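PDB 2IZP: translocator protein BipD from Burkholderia pseudomallei, which is needed for invasion of epithelial cells, survival within host cells and escape from endocytic vesicles, and probably regulates secretion of the effectors BipB and BipC. Local coordinates for residues 189-194 against 223-228; 52-57 against 153-158; 138-143 against 202-207; 179-184 against 231-236. One frame throughout, in Å; residues are numbered along the deposited sequence.

Contact 1 of 4, residues 189-194 against 223-228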
loop_
_atom_site.group_PDB
_atom_site.type_symbol
_atom_site.label_atom_id
_atom_site.label_comp_id
_atom_site.label_asym_id
_atom_site.label_seq_id
_atom_site.Cartn_x
_atom_site.Cartn_y
_atom_site.Cartn_z
ATOM N N ASP A 189 -4.322 15.401 9.328
ATOM C CA ASP A 189 -3.348 16.484 9.167
ATOM C C ASP A 189 -1.974 15.944 8.800
ATOM O O ASP A 189 -1.163 16.621 8.169
ATOM C CB ASP A 189 -3.256 17.329 10.447
ATOM C CG ASP A 189 -4.510 18.156 10.648
ATOM O OD1 ASP A 189 -4.830 18.553 11.789
ATOM O OD2 ASP A 189 -5.213 18.399 9.641
ATOM N N HIS A 190 -1.712 14.704 9.210
ATOM C CA HIS A 190 -0.412 14.096 8.937
ATOM C C HIS A 190 -0.587 12.841 8.088
ATOM O O HIS A 190 -0.006 11.786 8.322
ATOM C CB HIS A 190 0.317 13.806 10.248
ATOM C CG HIS A 190 0.334 14.978 11.184
ATOM N ND1 HIS A 190 1.191 16.045 11.034
ATOM C CD2 HIS A 190 -0.411 15.253 12.281
ATOM C CE1 HIS A 190 0.976 16.923 11.998
ATOM N NE2 HIS A 190 0.006 16.465 12.772
ATOM N N LEU A 191 -1.427 12.991 7.070
ATOM C CA LEU A 191 -1.642 11.943 6.085
ATOM C C LEU A 191 -0.354 11.734 5.292
ATOM O O LEU A 191 0.259 12.732 4.895
ATOM C CB LEU A 191 -2.779 12.333 5.153
ATOM C CG LEU A 191 -4.201 11.898 5.476
ATOM C CD1 LEU A 191 -5.109 12.151 4.279
ATOM C CD2 LEU A 191 -4.243 10.435 5.883
ATOM N N PRO A 192 0.042 10.490 5.054
ATOM C CA PRO A 192 1.310 10.198 4.380
ATOM C C PRO A 192 1.364 10.777 2.967
ATOM O O PRO A 192 0.436 10.585 2.182
ATOM C CB PRO A 192 1.339 8.670 4.304
ATOM C CG PRO A 192 -0.092 8.266 4.435
ATOM C CD PRO A 192 -0.695 9.259 5.392
ATOM N N THR A 193 2.455 11.472 2.672
ATOM C CA THR A 193 2.675 12.087 1.371
ATOM C C THR A 193 3.618 11.235 0.523
ATOM O O THR A 193 4.642 10.770 1.023
ATOM C CB THR A 193 3.275 13.502 1.475
ATOM O OG1 THR A 193 2.341 14.380 2.112
ATOM C CG2 THR A 193 3.537 14.077 0.087
ATOM N N MET A 194 3.242 11.058 -0.738
ATOM C CA MET A 194 4.007 10.212 -1.650
ATOM C C MET A 194 4.556 11.022 -2.818
ATOM O O MET A 194 4.005 12.056 -3.201
ATOM C CB MET A 194 3.125 9.043 -2.100
ATOM C CG MET A 194 3.053 7.916 -1.078
ATOM S SD MET A 194 1.431 7.187 -0.848
ATOM C CE MET A 194 0.665 8.326 0.300
ATOM N N ILE A 223 -3.410 11.105 -0.249
ATOM C CA ILE A 223 -4.558 10.264 0.034
ATOM C C ILE A 223 -5.804 11.094 0.284
ATOM O O ILE A 223 -5.794 12.017 1.097
ATOM C CB ILE A 223 -4.274 9.376 1.267
ATOM C CG1 ILE A 223 -3.331 8.211 0.981
ATOM C CG2 ILE A 223 -5.579 8.896 1.875
ATOM C CD1 ILE A 223 -2.403 7.858 2.117
ATOM N N ASN A 224 -6.884 10.762 -0.410
ATOM C CA ASN A 224 -8.165 11.422 -0.218
ATOM C C ASN A 224 -8.702 11.206 1.192
ATOM O O ASN A 224 -9.116 10.097 1.528
ATOM C CB ASN A 224 -9.177 10.899 -1.232
ATOM C CG ASN A 224 -10.473 11.679 -1.234
ATOM O OD1 ASN A 224 -10.902 12.212 -0.208
ATOM N ND2 ASN A 224 -11.114 11.754 -2.394
ATOM N N PRO A 225 -8.717 12.246 2.021
ATOM C CA PRO A 225 -9.265 12.139 3.377
ATOM C C PRO A 225 -10.782 12.102 3.443
ATOM O O PRO A 225 -11.348 12.128 4.547
ATOM C CB PRO A 225 -8.754 13.425 4.044
ATOM C CG PRO A 225 -8.629 14.396 2.916
ATOM C CD PRO A 225 -8.185 13.589 1.728
ATOM N N ASP A 226 -11.475 12.030 2.318
ATOM C CA ASP A 226 -12.941 11.980 2.323
ATOM C C ASP A 226 -13.558 10.973 3.283
ATOM O O ASP A 226 -14.519 11.298 4.000
ATOM C CB ASP A 226 -13.426 11.724 0.893
ATOM C CG ASP A 226 -13.566 10.286 0.452
ATOM O OD1 ASP A 226 -14.643 9.971 -0.112
ATOM O OD2 ASP A 226 -12.644 9.457 0.632
ATOM N N LYS A 227 -13.096 9.730 3.387
ATOM C CA LYS A 227 -13.754 8.770 4.279
ATOM C C LYS A 227 -13.510 9.075 5.750
ATOM O O LYS A 227 -14.350 8.816 6.612
ATOM C CB LYS A 227 -13.281 7.344 3.970
ATOM C CG LYS A 227 -13.602 6.889 2.556
ATOM C CD LYS A 227 -13.735 5.382 2.460
ATOM C CE LYS A 227 -13.472 4.885 1.046
ATOM N NZ LYS A 227 -14.113 5.746 0.016
ATOM N N LEU A 228 -12.344 9.628 6.055
ATOM C CA LEU A 228 -12.016 10.043 7.417
ATOM C C LEU A 228 -12.870 11.238 7.839
ATOM O O LEU A 228 -13.179 11.431 9.015
ATOM C CB LEU A 228 -10.523 10.371 7.508
ATOM C CG LEU A 228 -9.547 9.227 7.230
ATOM C CD1 LEU A 228 -8.131 9.737 7.000
ATOM C CD2 LEU A 228 -9.556 8.217 8.368
#
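The connection between helix 177-189 and strand 194-195 meets the link from strand 220-223 into helix 226-232, and the meeting centres on I223, which faces L191, P192 and M194. The CA atoms of L191 and I223 are 6.9 Å apart, the nearest such pair of the two segments. I223 divides its branches between these neighbours. Its CG1 lies anti to the carbonyl carbon (chi1 -75°) and carries CD1 to the ring of P192, where I223 CD1 and P192 CG are 3.3 Å apart, tighter than ordinary van der Waals contact. I223 CD1 also lies 3.6 Å from M194 CE, at the end of a thioether chain bent at chi2 and chi3. The other branch, I223 CG2, faces L191, whose CD1 is 4.1 Å away.

This packing belongs to the small alpha/beta region laid along the long helices of a type III secretion tip protein. Backbone bonding between M194 and V221 joins strands 194-195 and 220-223 beside it, while Y150 of helix 123-160 touches L191, P192 and I223.

L191 uses both methyls. L191 CD1 rests against the carbonyl of I223, 3.3 Å from I223 O, and also meets P225 CB at 3.9 Å; the L191 side chain crosses the proline at about a right angle. P225 holds the N-cap position of helix 226-232, so L191 packs right where that helix starts. L191 CD2 reaches the first turn of the helix, 4.1 Å from L228 CD1, the two leucine side chains sliding past each other in opposite directions.

Contact 2 of 4, residues 52-57 against 153-158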
loop_
_atom_site.group_PDB
_atom_site.type_symbol
_atom_site.label_atom_id
_atom_site.label_comp_id
_atom_site.label_asym_id
_atom_site.label_seq_id
_atom_site.Cartn_x
_atom_site.Cartn_y
_atom_site.Cartn_z
ATOM N N ASP A 52 -6.369 -8.341 7.152
ATOM C CA ASP A 52 -6.977 -9.229 8.134
ATOM C C ASP A 52 -6.995 -8.550 9.504
ATOM O O ASP A 52 -7.978 -8.618 10.231
ATOM C CB ASP A 52 -6.233 -10.554 8.264
ATOM C CG ASP A 52 -6.216 -11.408 7.019
ATOM O OD1 ASP A 52 -7.299 -11.775 6.525
ATOM O OD2 ASP A 52 -5.105 -11.702 6.536
ATOM N N GLU A 53 -5.886 -7.901 9.858
ATOM C CA GLU A 53 -5.882 -7.220 11.155
ATOM C C GLU A 53 -6.929 -6.108 11.154
ATOM O O GLU A 53 -7.848 -6.082 11.966
ATOM C CB GLU A 53 -4.498 -6.659 11.479
ATOM C CG GLU A 53 -4.313 -6.369 12.965
ATOM C CD GLU A 53 -4.888 -7.466 13.842
ATOM O OE1 GLU A 53 -4.175 -8.465 14.079
ATOM O OE2 GLU A 53 -6.041 -7.341 14.300
ATOM N N PHE A 54 -6.779 -5.197 10.200
ATOM C CA PHE A 54 -7.684 -4.058 10.077
ATOM C C PHE A 54 -9.134 -4.502 10.062
ATOM O O PHE A 54 -10.017 -3.799 10.558
ATOM C CB PHE A 54 -7.325 -3.269 8.819
ATOM C CG PHE A 54 -8.044 -1.940 8.690
ATOM C CD1 PHE A 54 -7.466 -0.779 9.167
ATOM C CD2 PHE A 54 -9.286 -1.863 8.089
ATOM C CE1 PHE A 54 -8.112 0.435 9.048
ATOM C CE2 PHE A 54 -9.944 -0.656 7.968
ATOM C CZ PHE A 54 -9.351 0.496 8.447
ATOM N N ALA A 55 -9.405 -5.688 9.516
ATOM C CA ALA A 55 -10.792 -6.148 9.546
ATOM C C ALA A 55 -11.198 -6.707 10.908
ATOM O O ALA A 55 -12.394 -6.845 11.173
ATOM C CB ALA A 55 -11.022 -7.200 8.470
ATOM N N SER A 56 -10.246 -7.035 11.775
ATOM C CA SER A 56 -10.580 -7.728 13.024
ATOM C C SER A 56 -10.935 -6.719 14.106
ATOM O O SER A 56 -11.602 -6.971 15.108
ATOM C CB SER A 56 -9.421 -8.641 13.428
ATOM O OG SER A 56 -8.307 -7.896 13.873
ATOM N N LEU A 57 -10.452 -5.507 13.831
ATOM C CA LEU A 57 -10.849 -4.330 14.579
ATOM C C LEU A 57 -12.352 -4.296 14.772
ATOM O O LEU A 57 -13.100 -4.512 13.821
ATOM C CB LEU A 57 -10.392 -3.060 13.846
ATOM C CG LEU A 57 -8.860 -2.951 13.834
ATOM C CD1 LEU A 57 -8.422 -1.554 13.452
ATOM C CD2 LEU A 57 -8.340 -3.367 15.202
ATOM N N SER A 153 -2.331 4.217 10.513
ATOM C CA SER A 153 -2.839 5.350 11.283
ATOM C C SER A 153 -4.310 5.159 11.620
ATOM O O SER A 153 -4.717 5.259 12.778
ATOM C CB SER A 153 -2.620 6.646 10.505
ATOM O OG SER A 153 -1.232 6.969 10.494
ATOM N N VAL A 154 -5.113 4.857 10.597
ATOM C CA VAL A 154 -6.536 4.643 10.854
ATOM C C VAL A 154 -6.758 3.559 11.892
ATOM O O VAL A 154 -7.630 3.673 12.752
ATOM C CB VAL A 154 -7.293 4.263 9.568
ATOM C CG1 VAL A 154 -8.659 3.696 9.915
ATOM C CG2 VAL A 154 -7.401 5.482 8.667
ATOM N N ALA A 155 -5.964 2.491 11.805
ATOM C CA ALA A 155 -6.139 1.391 12.754
ATOM C C ALA A 155 -5.662 1.829 14.133
ATOM O O ALA A 155 -6.109 1.353 15.173
ATOM C CB ALA A 155 -5.401 0.147 12.296
ATOM N N ASP A 156 -4.719 2.765 14.148
ATOM C CA ASP A 156 -4.302 3.279 15.461
ATOM C C ASP A 156 -5.476 4.020 16.080
ATOM O O ASP A 156 -5.782 3.933 17.269
ATOM C CB ASP A 156 -3.073 4.147 15.280
ATOM C CG ASP A 156 -2.594 4.887 16.510
ATOM O OD1 ASP A 156 -2.514 4.292 17.606
ATOM O OD2 ASP A 156 -2.280 6.089 16.362
ATOM N N VAL A 157 -6.194 4.770 15.240
ATOM C CA VAL A 157 -7.324 5.539 15.768
ATOM C C VAL A 157 -8.447 4.621 16.211
ATOM O O VAL A 157 -8.993 4.730 17.316
ATOM C CB VAL A 157 -7.855 6.566 14.753
ATOM C CG1 VAL A 157 -8.081 7.895 15.454
ATOM C CG2 VAL A 157 -6.914 6.786 13.579
ATOM N N MET A 158 -8.835 3.627 15.413
ATOM C CA MET A 158 -9.894 2.709 15.817
ATOM C C MET A 158 -9.608 2.006 17.139
ATOM O O MET A 158 -10.542 1.465 17.743
ATOM C CB MET A 158 -10.145 1.641 14.740
ATOM C CG MET A 158 -10.419 2.211 13.357
ATOM S SD MET A 158 -12.105 2.839 13.175
ATOM C CE MET A 158 -11.737 4.418 12.400
#
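F54 turns the edge of its ring to V154 and meets A155 obliquely, while L57, just beyond it, sets one methyl against both A155 and M158. The contact joins the end of helix 41-56 to helix 123-160, a helix of the predicted coiled coil. Such packing of an early helix on the coiled coil is consistent with the N-terminal domain acting as an intramolecular chaperone that prevents premature oligomerization.

The F54 ring owes its position to a first torsion that sets CG anti to the backbone N (chi1 -171°), which takes the ring across to helix 123-160 although the bond to CB does not itself aim there. V154 meets it at the edge: V154 CB lies in the ring plane, and V154 CG1, also near that plane, is 3.4 Å from F54 CE1 and 3.6 Å from F54 CZ. The two side chains are set obliquely. A155 CB approaches F54 CD1 at 3.9 Å from a slanting direction. Two further partners fix the ring and its residue: F151 stacks with it, and K258 of helix 244-293 makes a cation-pi contact with the ring and a hydrogen bond to F54 O.

The backbone N of L57 is bonded to E53 O, which also accepts from S56 N. The L57 side chain points at helix 123-160, and CD1 does all of its touching there. A155 CB is 3.7 Å from L57 CD1. On M158 the meeting is with the root of the side chain, since the thioether bends away beyond CG: L57 CD1 lies 3.9 Å from M158 CB.

Contact 3 of 4, residues 138-143 against 202-207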
loop_
_atom_site.group_PDB
_atom_site.type_symbol
_atom_site.label_atom_id
_atom_site.label_comp_id
_atom_site.label_asym_id
_atom_site.label_seq_id
_atom_site.Cartn_x
_atom_site.Cartn_y
_atom_site.Cartn_z
ATOM N N ASP A 138 9.714 1.279 -7.988
ATOM C CA ASP A 138 9.811 2.342 -6.997
ATOM C C ASP A 138 8.437 2.903 -6.650
ATOM O O ASP A 138 7.996 2.941 -5.505
ATOM C CB ASP A 138 10.717 3.450 -7.538
ATOM C CG ASP A 138 12.193 3.102 -7.535
ATOM O OD1 ASP A 138 12.925 3.610 -8.420
ATOM O OD2 ASP A 138 12.637 2.327 -6.661
ATOM N N ALA A 139 7.761 3.341 -7.706
ATOM C CA ALA A 139 6.460 3.973 -7.582
ATOM C C ALA A 139 5.515 3.083 -6.790
ATOM O O ALA A 139 4.997 3.538 -5.760
ATOM C CB ALA A 139 5.915 4.324 -8.955
ATOM N N TYR A 140 5.295 1.840 -7.225
ATOM C CA TYR A 140 4.386 0.999 -6.435
ATOM C C TYR A 140 4.945 0.835 -5.032
ATOM O O TYR A 140 4.212 0.793 -4.037
ATOM C CB TYR A 140 4.143 -0.355 -7.097
ATOM C CG TYR A 140 2.960 -0.378 -8.042
ATOM C CD1 TYR A 140 3.165 -0.270 -9.413
ATOM C CD2 TYR A 140 1.659 -0.506 -7.590
ATOM C CE1 TYR A 140 2.109 -0.288 -10.299
ATOM C CE2 TYR A 140 0.588 -0.524 -8.462
ATOM C CZ TYR A 140 0.824 -0.414 -9.818
ATOM O OH TYR A 140 -0.228 -0.434 -10.708
ATOM N N ALA A 141 6.272 0.743 -4.898
ATOM C CA ALA A 141 6.766 0.643 -3.520
ATOM C C ALA A 141 6.422 1.901 -2.730
ATOM O O ALA A 141 5.916 1.828 -1.608
ATOM C CB ALA A 141 8.261 0.393 -3.500
ATOM N N THR A 142 6.672 3.094 -3.279
ATOM C CA THR A 142 6.339 4.276 -2.462
ATOM C C THR A 142 4.851 4.357 -2.148
ATOM O O THR A 142 4.458 4.486 -0.982
ATOM C CB THR A 142 6.842 5.568 -3.128
ATOM O OG1 THR A 142 6.272 5.771 -4.421
ATOM C CG2 THR A 142 8.353 5.459 -3.347
ATOM N N ILE A 143 3.990 4.270 -3.148
ATOM C CA ILE A 143 2.546 4.259 -2.954
ATOM C C ILE A 143 2.044 3.252 -1.936
ATOM O O ILE A 143 1.209 3.552 -1.072
ATOM C CB ILE A 143 1.858 3.951 -4.308
ATOM C CG1 ILE A 143 2.492 4.742 -5.450
ATOM C CG2 ILE A 143 0.360 4.165 -4.223
ATOM C CD1 ILE A 143 1.617 4.886 -6.668
ATOM N N ILE A 202 2.014 10.754 -14.870
ATOM C CA ILE A 202 1.039 11.070 -13.838
ATOM C C ILE A 202 -0.385 10.751 -14.288
ATOM O O ILE A 202 -1.190 10.232 -13.518
ATOM C CB ILE A 202 1.104 12.554 -13.421
ATOM C CG1 ILE A 202 2.391 12.967 -12.714
ATOM C CG2 ILE A 202 -0.107 12.899 -12.566
ATOM C CD1 ILE A 202 3.635 12.991 -13.565
ATOM N N ALA A 203 -0.680 11.053 -15.549
ATOM C CA ALA A 203 -1.963 10.727 -16.144
ATOM C C ALA A 203 -2.284 9.241 -16.038
ATOM O O ALA A 203 -3.434 8.866 -15.803
ATOM C CB ALA A 203 -1.974 11.132 -17.612
ATOM N N ARG A 204 -1.281 8.390 -16.232
ATOM C CA ARG A 204 -1.511 6.947 -16.184
ATOM C C ARG A 204 -1.712 6.473 -14.746
ATOM O O ARG A 204 -2.391 5.482 -14.482
ATOM C CB ARG A 204 -0.348 6.195 -16.824
ATOM C CG ARG A 204 -0.143 4.781 -16.308
ATOM C CD ARG A 204 1.021 4.725 -15.328
ATOM N NE ARG A 204 1.270 3.377 -14.823
ATOM C CZ ARG A 204 2.475 2.894 -14.554
ATOM N NH1 ARG A 204 3.556 3.623 -14.742
ATOM N NH2 ARG A 204 2.612 1.656 -14.100
ATOM N N TRP A 205 -1.101 7.205 -13.827
ATOM C CA TRP A 205 -1.089 6.904 -12.408
ATOM C C TRP A 205 -2.355 7.377 -11.720
ATOM O O TRP A 205 -2.884 6.748 -10.802
ATOM C CB TRP A 205 0.146 7.549 -11.777
ATOM C CG TRP A 205 1.436 6.863 -12.107
ATOM C CD1 TRP A 205 2.384 7.278 -13.001
ATOM C CD2 TRP A 205 1.927 5.638 -11.548
ATOM N NE1 TRP A 205 3.429 6.390 -13.031
ATOM C CE2 TRP A 205 3.175 5.372 -12.149
ATOM C CE3 TRP A 205 1.427 4.743 -10.599
ATOM C CZ2 TRP A 205 3.937 4.245 -11.833
ATOM C CZ3 TRP A 205 2.187 3.628 -10.291
ATOM C CH2 TRP A 205 3.426 3.384 -10.901
ATOM N N ARG A 206 -2.895 8.519 -12.156
ATOM C CA ARG A 206 -4.137 8.965 -11.514
ATOM C C ARG A 206 -5.272 8.025 -11.890
ATOM O O ARG A 206 -6.071 7.613 -11.043
ATOM C CB ARG A 206 -4.440 10.418 -11.880
ATOM C CG ARG A 206 -3.257 11.350 -11.639
ATOM C CD ARG A 206 -3.687 12.765 -11.315
ATOM N NE ARG A 206 -3.820 13.619 -12.487
ATOM C CZ ARG A 206 -3.184 14.757 -12.717
ATOM N NH1 ARG A 206 -2.319 15.229 -11.832
ATOM N NH2 ARG A 206 -3.398 15.447 -13.832
ATOM N N LYS A 207 -5.349 7.664 -13.168
ATOM C CA LYS A 207 -6.372 6.724 -13.616
ATOM C C LYS A 207 -6.245 5.359 -12.947
ATOM O O LYS A 207 -7.262 4.764 -12.589
ATOM C CB LYS A 207 -6.314 6.586 -15.141
ATOM C CG LYS A 207 -7.545 5.940 -15.754
ATOM C CD LYS A 207 -8.530 6.968 -16.287
ATOM C CE LYS A 207 -9.856 6.331 -16.678
ATOM N NZ LYS A 207 -11.015 7.111 -16.148
#
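W205 spans the gap to A139, Y140 and I143 with the six-membered part of its indole. From CB, the first torsion places CG anti to the carbonyl carbon (chi1 -73°), and the ring extends from there towards helix 123-160. Along one flank, W205 CE3 lies 3.9 Å from I143 CD1, a methyl that the next atom, CZ3, meets as well. W205 CZ3 also stands over one face of the Y140 ring, offset toward the rim, with Y140 CE1 at 3.9 Å.

W205 covers a wide separation: short helix 202-209 lies in the alpha/beta region beside the coiled coil, and the axes of segments 202-207 and 138-143 come no closer than 13.2 Å, at a crossing angle of -43°. I215 of strand 213-215 touches W205 as well.

At the tip, W205 CH2 presses on A139 CB at 3.3 Å, and W205 CZ2 follows at 3.5 Å from the same methyl. The indole and phenol planes are inclined by 58°, with the centroids of the Y140 ring and the W205 six-membered ring 5.5 Å apart, an oblique pairing. Over one face of the indole lies the guanidinium of R204, its CZ 3.3 Å above the W205 plane near the rim; R204 NH1 is engaged by D136 in a salt bridge.

Contact 4 of 4, residues 179-184 against 231-236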
loop_
_atom_site.group_PDB
_atom_site.type_symbol
_atom_site.label_atom_id
_atom_site.label_comp_id
_atom_site.label_asym_id
_atom_site.label_seq_id
_atom_site.Cartn_x
_atom_site.Cartn_y
_atom_site.Cartn_z
ATOM N N LYS A 179 -13.477 14.355 21.470
ATOM C CA LYS A 179 -12.103 13.868 21.576
ATOM C C LYS A 179 -11.762 12.931 20.424
ATOM O O LYS A 179 -10.664 13.028 19.872
ATOM C CB LYS A 179 -11.895 13.179 22.924
ATOM C CG LYS A 179 -11.822 14.165 24.088
ATOM C CD LYS A 179 -10.386 14.586 24.338
ATOM C CE LYS A 179 -10.056 14.599 25.822
ATOM N NZ LYS A 179 -9.003 15.613 26.135
ATOM N N ILE A 180 -12.698 12.049 20.062
ATOM C CA ILE A 180 -12.468 11.184 18.908
ATOM C C ILE A 180 -12.319 12.029 17.644
ATOM O O ILE A 180 -11.479 11.706 16.804
ATOM C CB ILE A 180 -13.569 10.132 18.694
ATOM C CG1 ILE A 180 -13.721 9.121 19.828
ATOM C CG2 ILE A 180 -13.333 9.410 17.373
ATOM C CD1 ILE A 180 -15.054 8.416 19.913
ATOM N N LYS A 181 -13.093 13.105 17.500
ATOM C CA LYS A 181 -12.935 13.961 16.322
ATOM C C LYS A 181 -11.488 14.437 16.203
ATOM O O LYS A 181 -10.990 14.592 15.090
ATOM C CB LYS A 181 -13.862 15.172 16.340
ATOM C CG LYS A 181 -15.329 14.851 16.120
ATOM C CD LYS A 181 -16.223 16.063 16.309
ATOM C CE LYS A 181 -16.496 16.762 14.988
ATOM N NZ LYS A 181 -17.813 16.390 14.400
ATOM N N ALA A 182 -10.882 14.645 17.361
ATOM C CA ALA A 182 -9.508 15.072 17.555
ATOM C C ALA A 182 -8.537 14.053 16.981
ATOM O O ALA A 182 -7.662 14.355 16.175
ATOM C CB ALA A 182 -9.219 15.277 19.035
ATOM N N LEU A 183 -8.708 12.813 17.424
ATOM C CA LEU A 183 -7.884 11.732 16.895
ATOM C C LEU A 183 -8.000 11.644 15.381
ATOM O O LEU A 183 -7.016 11.523 14.648
ATOM C CB LEU A 183 -8.314 10.422 17.552
ATOM C CG LEU A 183 -8.147 10.352 19.070
ATOM C CD1 LEU A 183 -9.048 9.283 19.666
ATOM C CD2 LEU A 183 -6.690 10.101 19.419
ATOM N N ILE A 184 -9.234 11.704 14.873
ATOM C CA ILE A 184 -9.390 11.480 13.434
ATOM C C ILE A 184 -8.724 12.602 12.659
ATOM O O ILE A 184 -8.048 12.363 11.660
ATOM C CB ILE A 184 -10.868 11.340 13.047
ATOM C CG1 ILE A 184 -11.520 10.100 13.671
ATOM C CG2 ILE A 184 -11.035 11.348 11.535
ATOM C CD1 ILE A 184 -13.024 10.054 13.513
ATOM N N MET A 231 -16.281 9.994 8.826
ATOM C CA MET A 231 -16.224 9.365 10.147
ATOM C C MET A 231 -16.154 10.446 11.219
ATOM O O MET A 231 -16.793 10.335 12.269
ATOM C CB MET A 231 -15.034 8.395 10.201
ATOM C CG MET A 231 -15.163 7.321 9.114
ATOM S SD MET A 231 -13.849 6.089 9.130
ATOM C CE MET A 231 -12.569 6.906 8.248
ATOM N N ARG A 232 -15.379 11.486 10.930
ATOM C CA ARG A 232 -15.142 12.593 11.843
ATOM C C ARG A 232 -16.408 13.402 12.075
ATOM O O ARG A 232 -16.787 13.716 13.202
ATOM C CB ARG A 232 -14.048 13.540 11.328
ATOM C CG ARG A 232 -13.665 14.570 12.379
ATOM C CD ARG A 232 -13.011 15.791 11.769
ATOM N NE ARG A 232 -13.905 16.495 10.854
ATOM C CZ ARG A 232 -13.392 17.183 9.835
ATOM N NH1 ARG A 232 -12.076 17.195 9.704
ATOM N NH2 ARG A 232 -14.174 17.827 8.990
ATOM N N ASP A 233 -17.065 13.726 10.970
ATOM C CA ASP A 233 -18.328 14.455 11.065
ATOM C C ASP A 233 -19.483 13.622 11.586
ATOM O O ASP A 233 -20.624 14.100 11.662
ATOM C CB ASP A 233 -18.672 15.014 9.675
ATOM C CG ASP A 233 -17.757 16.179 9.319
ATOM O OD1 ASP A 233 -18.013 16.843 8.294
ATOM O OD2 ASP A 233 -16.792 16.411 10.081
ATOM N N SER A 234 -19.225 12.374 11.961
ATOM C CA SER A 234 -20.302 11.501 12.430
ATOM C C SER A 234 -20.409 11.471 13.943
ATOM O O SER A 234 -21.330 10.931 14.562
ATOM C CB SER A 234 -20.034 10.084 11.914
ATOM O OG SER A 234 -21.070 9.200 12.263
ATOM N N LEU A 235 -19.404 12.044 14.594
ATOM C CA LEU A 235 -19.312 11.901 16.042
ATOM C C LEU A 235 -20.153 12.946 16.763
ATOM O O LEU A 235 -20.373 14.029 16.211
ATOM C CB LEU A 235 -17.848 12.001 16.474
ATOM C CG LEU A 235 -17.021 10.748 16.163
ATOM C CD1 LEU A 235 -15.618 11.141 15.743
ATOM C CD2 LEU A 235 -17.006 9.820 17.365
ATOM N N PRO A 236 -20.605 12.616 17.965
ATOM C CA PRO A 236 -21.340 13.590 18.779
ATOM C C PRO A 236 -20.326 14.376 19.602
ATOM O O PRO A 236 -19.133 14.073 19.530
ATOM C CB PRO A 236 -22.192 12.691 19.664
ATOM C CG PRO A 236 -21.276 11.535 19.927
ATOM C CD PRO A 236 -20.460 11.341 18.679
#
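D233 OD2, which faces K181 NZ across the contact, is gripped by two nitrogens of R232, NE at 3.0 Å and NH2 at 3.2 Å. Both approach from one face of the carboxylate plane, and OD2 lies close to the guanidinium plane, so the salt bridge is side-on with a single oxygen serving both donors. It sits on the type I beta turn from R232 to L235 at the end of helix 226-232, and helix 177-189 packs against this turn.

K181 adds the hydrogen bond between the segments. Its chain bends at chi3 (94°) and again at chi4, which brings NZ over the turn, where K181 NZ is 3.1 Å from R232 O. The bond is angled: the C=O...N angle is 132°, and NZ is tilted 32° from the carbonyl plane. K181 NZ is 4.4 Å from D233 OD2, too long for a salt bridge; the nearby arginine, itself paired with D233, would probably offset part of that attraction.

Under the polar layer, L235 packs against I180, I184 and the stem of K181, whose CG is 3.7 Å from L235 CD1. I180 crosses the leucine at about a right angle, with I180 CG2 only 3.3 Å from L235 CD1, a tight contact. I184 meets it tip to tip, and I175 of strand 172-175 touches both I180 and L235. I184 also packs obliquely against the arginine stem, where I184 CG2 lies 3.7 Å from R232 CB.

From the N terminus, residues 52-57 open contact 2, which closes on helix 123-160 at 153-158; by then 138-143 of that helix has opened contact 3, so the two loops cross. Contact 4 opens at 179-184 and contact 1 at 189-194. Contact 3 closes at 202-207, crossing both. Contact 1 then closes at 223-228 and contact 4 at 231-236, leaving contact 1 nested inside contact 4. Contact 2 fastens helix 41-56 to the coiled coil; contact 3 attaches helix 202-209 to it. Contact 4 packs helix 177-189 on the turn ending helix 226-232, and contact 1 packs the loop after helix 177-189 on that helix's start. V154 touches L228, and V157 touches L183.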